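Local coordinates for protein geobacter metallireducens SMUG1 (Geobacter metallireducens, PDB 5H9I) that is a SMUG1 member of the uracil-DNA glycosylase superfamily, an alpha/beta protein that holds xanthine in a pocket, at residues V42-L45 / S46-S50; G119-R122 / E123-T127; R130-A133 / R134-A138; R175-V178 / V179-P183. All coordinates share one frame; numbering follows the deposited sequence.

Contact 1: residues V42-L45 / S46-S50; sequences VAYL and SRFGS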
loop_
_atom_site.group_PDB
_atom_site.type_symbol
_atom_site.label_atom_id
_atom_site.label_comp_id
_atom_site.label_asym_id
_atom_site.label_seq_id
_atom_site.Cartn_x
_atom_site.Cartn_y
_atom_site.Cartn_z
ATOM N N VAL A 42 -10.887 2.556 5.850
ATOM C CA VAL A 42 -11.741 3.635 5.381
ATOM C C VAL A 42 -11.489 4.941 6.115
ATOM O O VAL A 42 -11.644 6.009 5.525
ATOM C CB VAL A 42 -13.223 3.140 5.427
ATOM C CG1 VAL A 42 -14.161 4.290 5.121
ATOM C CG2 VAL A 42 -13.430 2.001 4.425
ATOM N N ALA A 43 -11.163 4.898 7.418
ATOM C CA ALA A 43 -10.704 6.073 8.088
ATOM C C ALA A 43 -9.530 6.769 7.363
ATOM O O ALA A 43 -9.524 7.961 7.166
ATOM C CB ALA A 43 -10.364 5.797 9.571
ATOM N N TYR A 44 -8.564 5.946 6.999
ATOM C CA TYR A 44 -7.380 6.513 6.333
ATOM C C TYR A 44 -7.800 7.069 4.960
ATOM O O TYR A 44 -7.444 8.208 4.620
ATOM C CB TYR A 44 -6.364 5.364 6.131
ATOM C CG TYR A 44 -5.194 5.692 5.220
ATOM C CD1 TYR A 44 -4.253 6.625 5.614
ATOM C CD2 TYR A 44 -5.086 5.074 3.982
ATOM C CE1 TYR A 44 -3.156 6.956 4.804
ATOM C CE2 TYR A 44 -3.987 5.431 3.157
ATOM C CZ TYR A 44 -3.070 6.371 3.594
ATOM O OH TYR A 44 -2.044 6.743 2.740
ATOM N N LEU A 45 -8.619 6.341 4.162
ATOM C CA LEU A 45 -9.059 6.837 2.885
ATOM C C LEU A 45 -9.847 8.131 3.019
ATOM O O LEU A 45 -9.640 9.086 2.268
ATOM C CB LEU A 45 -9.928 5.863 2.144
ATOM C CG LEU A 45 -9.300 4.495 1.878
ATOM C CD1 LEU A 45 -10.414 3.637 1.161
ATOM C CD2 LEU A 45 -8.032 4.525 1.108
ATOM N N SER A 46 -10.713 8.205 4.022
ATOM C CA SER A 46 -11.655 9.307 4.109
ATOM C C SER A 46 -11.014 10.522 4.731
ATOM O O SER A 46 -11.276 11.664 4.291
ATOM C CB SER A 46 -12.788 8.903 4.994
ATOM O OG SER A 46 -13.489 7.736 4.496
ATOM N N ARG A 47 -10.149 10.355 5.693
ATOM C CA ARG A 47 -9.512 11.466 6.386
ATOM C C ARG A 47 -8.380 12.093 5.599
ATOM O O ARG A 47 -8.104 13.295 5.741
ATOM C CB ARG A 47 -8.982 11.019 7.759
ATOM C CG ARG A 47 -10.079 10.614 8.712
ATOM C CD ARG A 47 -9.566 10.088 10.034
ATOM N NE ARG A 47 -10.656 9.340 10.663
ATOM C CZ ARG A 47 -10.583 8.806 11.878
ATOM N NH1 ARG A 47 -9.555 8.976 12.647
ATOM N NH2 ARG A 47 -11.612 8.047 12.238
ATOM N N PHE A 48 -7.682 11.251 4.797
ATOM C CA PHE A 48 -6.418 11.679 4.153
ATOM C C PHE A 48 -6.448 11.518 2.672
ATOM O O PHE A 48 -5.524 12.084 2.044
ATOM C CB PHE A 48 -5.288 10.879 4.779
ATOM C CG PHE A 48 -5.239 11.098 6.295
ATOM C CD1 PHE A 48 -4.972 12.312 6.808
ATOM C CD2 PHE A 48 -5.372 10.039 7.192
ATOM C CE1 PHE A 48 -4.946 12.551 8.206
ATOM C CE2 PHE A 48 -5.392 10.231 8.553
ATOM C CZ PHE A 48 -5.145 11.478 9.058
ATOM N N GLY A 49 -7.441 10.919 2.074
ATOM C CA GLY A 49 -7.404 10.656 0.630
ATOM C C GLY A 49 -8.351 11.539 -0.126
ATOM O O GLY A 49 -8.713 11.119 -1.278
ATOM N N SER A 50 -8.748 12.748 0.348
ATOM C CA SER A 50 -9.565 13.589 -0.476
ATOM C C SER A 50 -8.803 14.072 -1.715
ATOM O O SER A 50 -7.670 14.521 -1.652
ATOM C CB SER A 50 -9.954 14.820 0.342
ATOM O OG SER A 50 -10.785 14.403 1.317
#
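A chi1 of 169° swings the Y44 ring to the side of its carbonyl carbon, while F48 has its CG opposite its own carbonyl carbon (chi1 -58°). Y44 leads away from 46-50, yet Y44 CD1 still grazes F48 CD2, 3.9 Å off, the side chains crossing at about a right angle. F48 also rests its CB against the backbone, 3.4 Å from Y44 O. On a neighbouring side of the helix, R47 runs out extended from CG to NE and passes along A43: its CG is 3.1 Å from A43 O, and A43 CB sits under one face of the guanidinium, toward the rim, 3.7 Å from both R47 NE and R47 NH2. The methyl group thus supports the flat group without engaging its N-H bonds, and R47 NH2 turns to a glycerol. Backbone bonds tie R47 N to A43 O at 2.9 Å and F48 N to Y44 O at 3.1 Å. The last of the series, from G49 N to L45 O at 2.9 Å, approaches from well above the carbonyl plane, 45° out of it, as the chain leaves helical geometry. Beyond the segments, Y44 OH is hydrogen-bonded to V137 O, and K53 NZ donates to both F48 O and S50 O. The contact therefore pairs apolar ring and methyl packing with a helix C terminus where the carbonyls of F48, at the end of helix 38-48, and of S50 just beyond it meet a lysine, a charge that probably offsets the partial negative charge gathered there.

Contact 2: residues G119-R122 / E123-T127; sequences GFIR and ERFGT. With LEA (pentanoic acid), chain H.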
loop_
_atom_site.group_PDB
_atom_site.type_symbol
_atom_site.label_atom_id
_atom_site.label_comp_id
_atom_site.label_asym_id
_atom_site.label_seq_id
_atom_site.Cartn_x
_atom_site.Cartn_y
_atom_site.Cartn_z
ATOM N N GLY A 119 7.941 7.846 9.111
ATOM C CA GLY A 119 8.706 8.703 9.982
ATOM C C GLY A 119 9.390 9.833 9.194
ATOM O O GLY A 119 9.518 10.966 9.673
ATOM N N PHE A 120 9.828 9.519 7.995
ATOM C CA PHE A 120 10.457 10.498 7.091
ATOM C C PHE A 120 9.405 11.479 6.652
ATOM O O PHE A 120 9.625 12.636 6.640
ATOM C CB PHE A 120 11.052 9.714 5.912
ATOM C CG PHE A 120 11.460 10.495 4.668
ATOM C CD1 PHE A 120 12.399 11.413 4.712
ATOM C CD2 PHE A 120 10.963 10.129 3.451
ATOM C CE1 PHE A 120 12.826 12.055 3.541
ATOM C CE2 PHE A 120 11.366 10.722 2.289
ATOM C CZ PHE A 120 12.314 11.715 2.355
ATOM N N ILE A 121 8.235 10.981 6.347
ATOM C CA ILE A 121 7.173 11.964 5.990
ATOM C C ILE A 121 6.841 12.886 7.156
ATOM O O ILE A 121 6.652 14.120 6.925
ATOM C CB ILE A 121 5.955 11.137 5.522
ATOM C CG1 ILE A 121 6.174 10.538 4.129
ATOM C CG2 ILE A 121 4.691 12.036 5.574
ATOM C CD1 ILE A 121 5.281 9.414 3.682
ATOM N N ARG A 122 6.743 12.378 8.358
ATOM C CA ARG A 122 6.482 13.187 9.511
ATOM C C ARG A 122 7.580 14.233 9.709
ATOM O O ARG A 122 7.341 15.345 9.994
ATOM C CB ARG A 122 6.295 12.336 10.781
ATOM C CG ARG A 122 6.138 13.144 12.057
ATOM C CD ARG A 122 5.786 12.337 13.297
ATOM N NE ARG A 122 6.657 11.199 13.428
ATOM C CZ ARG A 122 6.384 10.075 14.092
ATOM N NH1 ARG A 122 5.263 9.916 14.773
ATOM N NH2 ARG A 122 7.282 9.096 14.072
ATOM N N GLU A 123 8.795 13.784 9.609
ATOM C CA GLU A 123 9.930 14.743 9.704
ATOM C C GLU A 123 9.840 15.773 8.640
ATOM O O GLU A 123 10.205 16.954 8.957
ATOM C CB GLU A 123 11.242 13.954 9.586
ATOM C CG GLU A 123 11.532 13.119 10.801
ATOM C CD GLU A 123 12.729 12.188 10.585
ATOM O OE1 GLU A 123 13.330 12.190 9.460
ATOM O OE2 GLU A 123 13.011 11.461 11.567
ATOM N N ARG A 124 9.516 15.491 7.406
ATOM C CA ARG A 124 9.549 16.488 6.304
ATOM C C ARG A 124 8.328 17.396 6.424
ATOM O O ARG A 124 8.430 18.602 6.159
ATOM C CB ARG A 124 9.577 15.859 4.978
ATOM C CG ARG A 124 10.821 15.052 4.564
ATOM C CD ARG A 124 12.061 15.931 4.534
ATOM N NE ARG A 124 11.978 16.867 3.411
ATOM C CZ ARG A 124 12.999 17.664 3.066
ATOM N NH1 ARG A 124 14.101 17.541 3.751
ATOM N NH2 ARG A 124 12.858 18.500 2.074
ATOM N N PHE A 125 7.161 16.901 6.831
ATOM C CA PHE A 125 5.915 17.670 6.720
ATOM C C PHE A 125 5.292 18.073 7.991
ATOM O O PHE A 125 4.432 18.992 8.011
ATOM C CB PHE A 125 4.892 16.806 5.927
ATOM C CG PHE A 125 5.194 16.673 4.486
ATOM C CD1 PHE A 125 6.156 15.738 4.033
ATOM C CD2 PHE A 125 4.674 17.565 3.553
ATOM C CE1 PHE A 125 6.445 15.699 2.686
ATOM C CE2 PHE A 125 4.970 17.452 2.211
ATOM C CZ PHE A 125 5.879 16.512 1.773
ATOM N N GLY A 126 5.628 17.480 9.118
ATOM C CA GLY A 126 5.124 17.802 10.407
ATOM C C GLY A 126 3.786 17.214 10.775
ATOM O O GLY A 126 3.643 16.485 11.719
ATOM N N THR A 127 2.808 17.734 10.077
ATOM C CA THR A 127 1.386 17.280 10.247
ATOM C C THR A 127 0.894 16.539 9.075
ATOM O O THR A 127 1.300 16.675 7.944
ATOM C CB THR A 127 0.378 18.416 10.502
ATOM O OG1 THR A 127 0.278 19.228 9.299
ATOM C CG2 THR A 127 0.837 19.323 11.622
HETATM C C2 LEA H . 7.545 19.781 3.302
HETATM O O2 LEA H . 8.162 18.745 3.270
HETATM C C3 LEA H . 7.052 20.322 2.034
HETATM C C4 LEA H . 7.724 21.626 1.892
HETATM C C5 LEA H . 6.842 22.791 2.200
HETATM C C6 LEA H . 7.448 24.160 1.786
HETATM O O1 LEA H . 7.363 20.386 4.337
#
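F125 N donates to I121 O at 2.8 Å and G126 N to R122 O at 2.9 Å as helix 112-125 ends and passes into a classic gamma turn centred on G126, with phi 82° and psi -69°, closed by a weak bond from T127 N to F125 O. The tightly packed side belongs to F125. The edge of its ring faces I121 O, with CD1 at 3.4 Å from that oxygen, and I121 CG2 adds a looser apolar touch. F131 and F240 both meet this ring edge-to-face. Next to it, F120 and R124 lie side by side, F120 CE1 being 3.7 Å from R124 CG; bends at chi2 and chi3 of R124 take its guanidinium onward to a salt bridge with F240 OXT. The side of E123 is exposed and looser. There E123 extends beyond CG, and its CG passes 3.2 Å from G119 O, but its carboxylate makes no pair with the neighbouring arginine: R122 NE and E123 OE2 stay 6.6 Å apart. Pentanoic acid covers one face of the F125 ring, its O2 poised over the ring centre and 3.5 Å from F125 CZ.

Contact 3: residues R130-A133 / R134-A138; sequences RFFA and RFFVA. With LEA (pentanoic acid), chain H.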
loop_
_atom_site.group_PDB
_atom_site.type_symbol
_atom_site.label_atom_id
_atom_site.label_comp_id
_atom_site.label_asym_id
_atom_site.label_seq_id
_atom_site.Cartn_x
_atom_site.Cartn_y
_atom_site.Cartn_z
ATOM N N ARG A 130 -0.317 18.789 6.173
ATOM C CA ARG A 130 0.657 19.323 5.199
ATOM C C ARG A 130 1.097 18.308 4.148
ATOM O O ARG A 130 1.324 18.707 3.000
ATOM C CB ARG A 130 1.819 19.895 5.888
ATOM C CG ARG A 130 1.482 21.101 6.765
ATOM C CD ARG A 130 2.678 21.884 7.279
ATOM N NE ARG A 130 3.332 22.531 6.106
ATOM C CZ ARG A 130 4.432 22.166 5.423
ATOM N NH1 ARG A 130 5.146 21.097 5.687
ATOM N NH2 ARG A 130 4.846 23.009 4.459
ATOM N N PHE A 131 1.129 17.024 4.520
ATOM C CA PHE A 131 1.425 15.938 3.560
ATOM C C PHE A 131 0.333 15.653 2.617
ATOM O O PHE A 131 0.443 15.704 1.415
ATOM C CB PHE A 131 1.935 14.686 4.335
ATOM C CG PHE A 131 2.280 13.576 3.454
ATOM C CD1 PHE A 131 3.413 13.634 2.644
ATOM C CD2 PHE A 131 1.505 12.433 3.416
ATOM C CE1 PHE A 131 3.680 12.531 1.825
ATOM C CE2 PHE A 131 1.812 11.377 2.650
ATOM C CZ PHE A 131 2.944 11.392 1.840
ATOM N N PHE A 132 -0.858 15.383 3.190
ATOM C CA PHE A 132 -1.952 14.922 2.400
ATOM C C PHE A 132 -2.594 16.019 1.603
ATOM O O PHE A 132 -3.422 15.751 0.708
ATOM C CB PHE A 132 -2.975 14.131 3.239
ATOM C CG PHE A 132 -2.410 12.814 3.817
ATOM C CD1 PHE A 132 -2.204 11.767 2.965
ATOM C CD2 PHE A 132 -2.129 12.685 5.150
ATOM C CE1 PHE A 132 -1.714 10.569 3.468
ATOM C CE2 PHE A 132 -1.611 11.503 5.668
ATOM C CZ PHE A 132 -1.457 10.477 4.793
ATOM N N ALA A 133 -2.214 17.266 1.870
ATOM C CA ALA A 133 -2.642 18.333 0.964
ATOM C C ALA A 133 -2.219 18.013 -0.449
ATOM O O ALA A 133 -2.952 18.384 -1.403
ATOM C CB ALA A 133 -2.011 19.618 1.376
ATOM N N ARG A 134 -1.070 17.381 -0.653
ATOM C CA ARG A 134 -0.545 17.143 -1.992
ATOM C C ARG A 134 -0.238 15.694 -2.311
ATOM O O ARG A 134 -0.056 15.378 -3.435
ATOM C CB ARG A 134 0.736 17.946 -2.231
ATOM C CG ARG A 134 0.635 19.463 -2.280
ATOM C CD ARG A 134 2.061 20.014 -2.556
ATOM N NE ARG A 134 2.782 20.295 -1.342
ATOM C CZ ARG A 134 4.078 20.121 -1.130
ATOM N NH1 ARG A 134 4.847 19.604 -2.038
ATOM N NH2 ARG A 134 4.579 20.493 0.045
ATOM N N PHE A 135 -0.143 14.844 -1.288
ATOM C CA PHE A 135 0.332 13.492 -1.467
ATOM C C PHE A 135 -0.716 12.454 -1.008
ATOM O O PHE A 135 -1.598 12.744 -0.186
ATOM C CB PHE A 135 1.618 13.288 -0.656
ATOM C CG PHE A 135 2.794 14.073 -1.166
ATOM C CD1 PHE A 135 2.981 15.315 -0.742
ATOM C CD2 PHE A 135 3.627 13.527 -2.152
ATOM C CE1 PHE A 135 4.054 16.053 -1.173
ATOM C CE2 PHE A 135 4.672 14.232 -2.627
ATOM C CZ PHE A 135 4.871 15.469 -2.170
ATOM N N PHE A 136 -0.537 11.221 -1.468
ATOM C CA PHE A 136 -1.249 10.091 -0.915
ATOM C C PHE A 136 -0.370 8.867 -1.003
ATOM O O PHE A 136 0.538 8.821 -1.862
ATOM C CB PHE A 136 -2.607 9.892 -1.558
ATOM C CG PHE A 136 -3.516 8.933 -0.813
ATOM C CD1 PHE A 136 -3.948 9.263 0.465
ATOM C CD2 PHE A 136 -3.966 7.783 -1.406
ATOM C CE1 PHE A 136 -4.810 8.382 1.169
ATOM C CE2 PHE A 136 -4.816 6.935 -0.727
ATOM C CZ PHE A 136 -5.199 7.202 0.584
ATOM N N VAL A 137 -0.669 7.828 -0.232
ATOM C CA VAL A 137 0.038 6.541 -0.285
ATOM C C VAL A 137 -0.948 5.402 -0.383
ATOM O O VAL A 137 -1.874 5.323 0.413
ATOM C CB VAL A 137 0.972 6.330 0.999
ATOM C CG1 VAL A 137 1.740 5.054 0.914
ATOM C CG2 VAL A 137 1.913 7.525 1.159
ATOM N N ALA A 138 -0.773 4.538 -1.343
ATOM C CA ALA A 138 -1.620 3.387 -1.557
ATOM C C ALA A 138 -0.826 2.171 -1.913
ATOM O O ALA A 138 0.327 2.297 -2.267
ATOM C CB ALA A 138 -2.584 3.681 -2.700
HETATM C C2 LEA H . 7.545 19.781 3.302
HETATM O O2 LEA H . 8.162 18.745 3.270
HETATM C C3 LEA H . 7.052 20.322 2.034
HETATM C C4 LEA H . 7.724 21.626 1.892
HETATM C C5 LEA H . 6.842 22.791 2.200
HETATM C C6 LEA H . 7.448 24.160 1.786
HETATM O O1 LEA H . 7.363 20.386 4.337
#
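F131 O is gripped by two backbone N-H groups, F135 N at 2.9 Å in the carbonyl plane and R134 N at 3.1 Å from above it. The pair draws the chain round from helix 128-132 into strand 135-139, an outer strand of the four-stranded parallel sheet. The same turn brings F135 over F131, whose CG is anti to its backbone N (chi1 -179°). F135 CB sits over one face of the F131 ring in a CH-pi contact, 3.5 Å from the ring centroid. The rings themselves are nearly parallel, their planes 2° apart, but slid so far that they barely overlap. V137 CG2 comes to the edge of the F131 ring, 4.1 Å from F131 CZ. On the other side of the turn F132 CD1 approaches F136 CD1 at 3.9 Å, near the plane of the F136 ring. F135 O is buried without a hydrogen-bonding partner in the model; a CA-H...O contact from F132 CA at 3.4 Å may compensate in part, with F132 CD1 close by. At the outer end R130 NH1 donates an almost straight bond to O1 of pentanoic acid, 2.7 Å long with an angle of 173° at the hydrogen, and also bonds to F125 O. R134 NH2 instead meets the alkyl chain, 3.2 Å from C3 of the ligand. Apolar rings thus hold the turn from within, while at its outer end R130 grips the head group by its hydrogen bond and R134 lies along the alkyl chain; the acid may be protonated, so charge may contribute little.

Contact 4: residues R175-V178 / V179-P183; sequences RRTV and VLLRP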
loop_
_atom_site.group_PDB
_atom_site.type_symbol
_atom_site.label_atom_id
_atom_site.label_comp_id
_atom_site.label_asym_id
_atom_site.label_seq_id
_atom_site.Cartn_x
_atom_site.Cartn_y
_atom_site.Cartn_z
ATOM N N ARG A 175 -5.839 2.545 -11.950
ATOM C CA ARG A 175 -6.348 3.499 -12.863
ATOM C C ARG A 175 -7.519 4.344 -12.278
ATOM O O ARG A 175 -7.501 5.548 -12.459
ATOM C CB ARG A 175 -6.804 2.830 -14.171
ATOM C CG ARG A 175 -5.655 2.404 -15.053
ATOM C CD ARG A 175 -6.130 1.862 -16.346
ATOM N NE ARG A 175 -6.749 0.567 -16.294
ATOM C CZ ARG A 175 -6.074 -0.581 -16.407
ATOM N NH1 ARG A 175 -4.782 -0.606 -16.585
ATOM N NH2 ARG A 175 -6.763 -1.711 -16.328
ATOM N N ARG A 176 -8.461 3.691 -11.581
ATOM C CA ARG A 176 -9.520 4.414 -10.970
ATOM C C ARG A 176 -8.987 5.429 -9.919
ATOM O O ARG A 176 -9.488 6.562 -9.854
ATOM C CB ARG A 176 -10.463 3.458 -10.279
ATOM C CG ARG A 176 -11.357 2.677 -11.265
ATOM C CD ARG A 176 -12.067 1.612 -10.607
ATOM N NE ARG A 176 -13.172 1.105 -11.463
ATOM C CZ ARG A 176 -13.801 -0.024 -11.247
ATOM N NH1 ARG A 176 -13.505 -0.894 -10.294
ATOM N NH2 ARG A 176 -14.807 -0.293 -12.130
ATOM N N THR A 177 -7.991 5.010 -9.164
ATOM C CA THR A 177 -7.393 5.897 -8.154
ATOM C C THR A 177 -6.814 7.134 -8.786
ATOM O O THR A 177 -6.922 8.287 -8.312
ATOM C CB THR A 177 -6.376 5.105 -7.321
ATOM O OG1 THR A 177 -7.010 4.007 -6.696
ATOM C CG2 THR A 177 -5.711 6.034 -6.336
ATOM N N VAL A 178 -6.111 6.913 -9.908
ATOM C CA VAL A 178 -5.474 8.028 -10.604
ATOM C C VAL A 178 -6.528 8.944 -11.268
ATOM O O VAL A 178 -6.379 10.174 -11.258
ATOM C CB VAL A 178 -4.419 7.479 -11.639
ATOM C CG1 VAL A 178 -3.989 8.550 -12.633
ATOM C CG2 VAL A 178 -3.256 6.930 -10.847
ATOM N N VAL A 179 -7.567 8.371 -11.842
ATOM C CA VAL A 179 -8.611 9.234 -12.409
ATOM C C VAL A 179 -9.290 10.057 -11.291
ATOM O O VAL A 179 -9.589 11.224 -11.515
ATOM C CB VAL A 179 -9.660 8.399 -13.155
ATOM C CG1 VAL A 179 -10.941 9.241 -13.499
ATOM C CG2 VAL A 179 -8.982 7.812 -14.413
ATOM N N LEU A 180 -9.466 9.449 -10.083
ATOM C CA LEU A 180 -10.086 10.272 -9.002
ATOM C C LEU A 180 -9.167 11.345 -8.433
ATOM O O LEU A 180 -9.561 12.509 -8.217
ATOM C CB LEU A 180 -10.468 9.334 -7.943
ATOM C CG LEU A 180 -11.104 9.976 -6.629
ATOM C CD1 LEU A 180 -12.478 10.481 -6.968
ATOM C CD2 LEU A 180 -11.096 9.029 -5.486
ATOM N N LEU A 181 -7.905 10.971 -8.106
ATOM C CA LEU A 181 -7.011 11.868 -7.386
ATOM C C LEU A 181 -6.323 12.833 -8.276
ATOM O O LEU A 181 -5.849 13.858 -7.845
ATOM C CB LEU A 181 -5.984 11.048 -6.557
ATOM C CG LEU A 181 -6.604 10.124 -5.528
ATOM C CD1 LEU A 181 -5.415 9.480 -4.834
ATOM C CD2 LEU A 181 -7.467 10.781 -4.470
ATOM N N ARG A 182 -6.201 12.479 -9.541
ATOM C CA ARG A 182 -5.584 13.343 -10.534
ATOM C C ARG A 182 -4.131 13.766 -10.275
ATOM O O ARG A 182 -3.800 14.879 -10.471
ATOM C CB ARG A 182 -6.464 14.573 -10.792
ATOM C CG ARG A 182 -7.904 14.208 -11.163
ATOM C CD ARG A 182 -8.737 15.412 -11.604
ATOM N NE ARG A 182 -9.074 16.314 -10.516
ATOM C CZ ARG A 182 -10.069 16.130 -9.635
ATOM N NH1 ARG A 182 -10.844 15.054 -9.699
ATOM N NH2 ARG A 182 -10.286 17.005 -8.679
ATOM N N PRO A 183 -3.263 12.841 -9.888
ATOM C CA PRO A 183 -1.925 13.272 -9.642
ATOM C C PRO A 183 -1.154 13.597 -10.933
ATOM O O PRO A 183 -1.519 13.042 -11.979
ATOM C CB PRO A 183 -1.273 12.003 -9.013
ATOM C CG PRO A 183 -2.100 10.881 -9.616
ATOM C CD PRO A 183 -3.509 11.385 -9.731
#
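R175 O and R176 O accept from V179 N and L180 N in regular helical bonds, T177 O takes L181 N at 2.9 Å, and the series closes where R182 N reaches V178 O, also at 2.9 Å. This is the C terminus of helix 160-181 finished by an alpha-L capping motif: R182 adopts left-handed helical angles, phi 59° and psi 46°, and its N-H makes the last bond of the helix. P183 follows at a position with no N-H to continue the pattern, and the chain proceeds to strand 185-189 of the parallel sheet. Along the buried flank T177 and L181 lie side by side and point the same way. The T177 methyl CG2, anti to the backbone N, meets L181 CD1 at 3.8 Å, while the hydroxyl on the other branch is hydrogen-bonded to A173 O one turn back. L181 also presses its CB and CG against T177 O, with CG 3.4 Å away. On another side of the helix, V179 CG2 lies 3.3 Å from R175 O. The two arginines at the start of the contact send their polar ends elsewhere: R175 NH1 bonds to A200 O, and R176 NH1 to a glycerol, its chain running across I10 and A13 of helix 7-19. At the cap the proline ring closes over the last turn and crosses V178 at about a right angle; P183 CD sits 3.5 Å from V178 O and 4.1 Å from V178 CG1.

From the N terminus the four contacts follow in series; none nests in or crosses another, and each closes a turn within its own continuous stretch. Contact 1 ends helix 38-48, contact 2 ends helix 112-125, contact 3 turns helix 128-132 into an outer strand of the parallel sheet, and contact 4 ends helix 160-181. Contact 3 is the meeting place: it touches contact 1 where F48 CD1 lies 3.3 Å from F132 CD2, contact 2 through F125 and F135, and contact 4 more lightly. Contacts 2 and 3 share pentanoic acid. G49 joins contact 1 to L181 of contact 4, whereas contacts 2 and 4 stay apart, about 14 Å between nearest atoms.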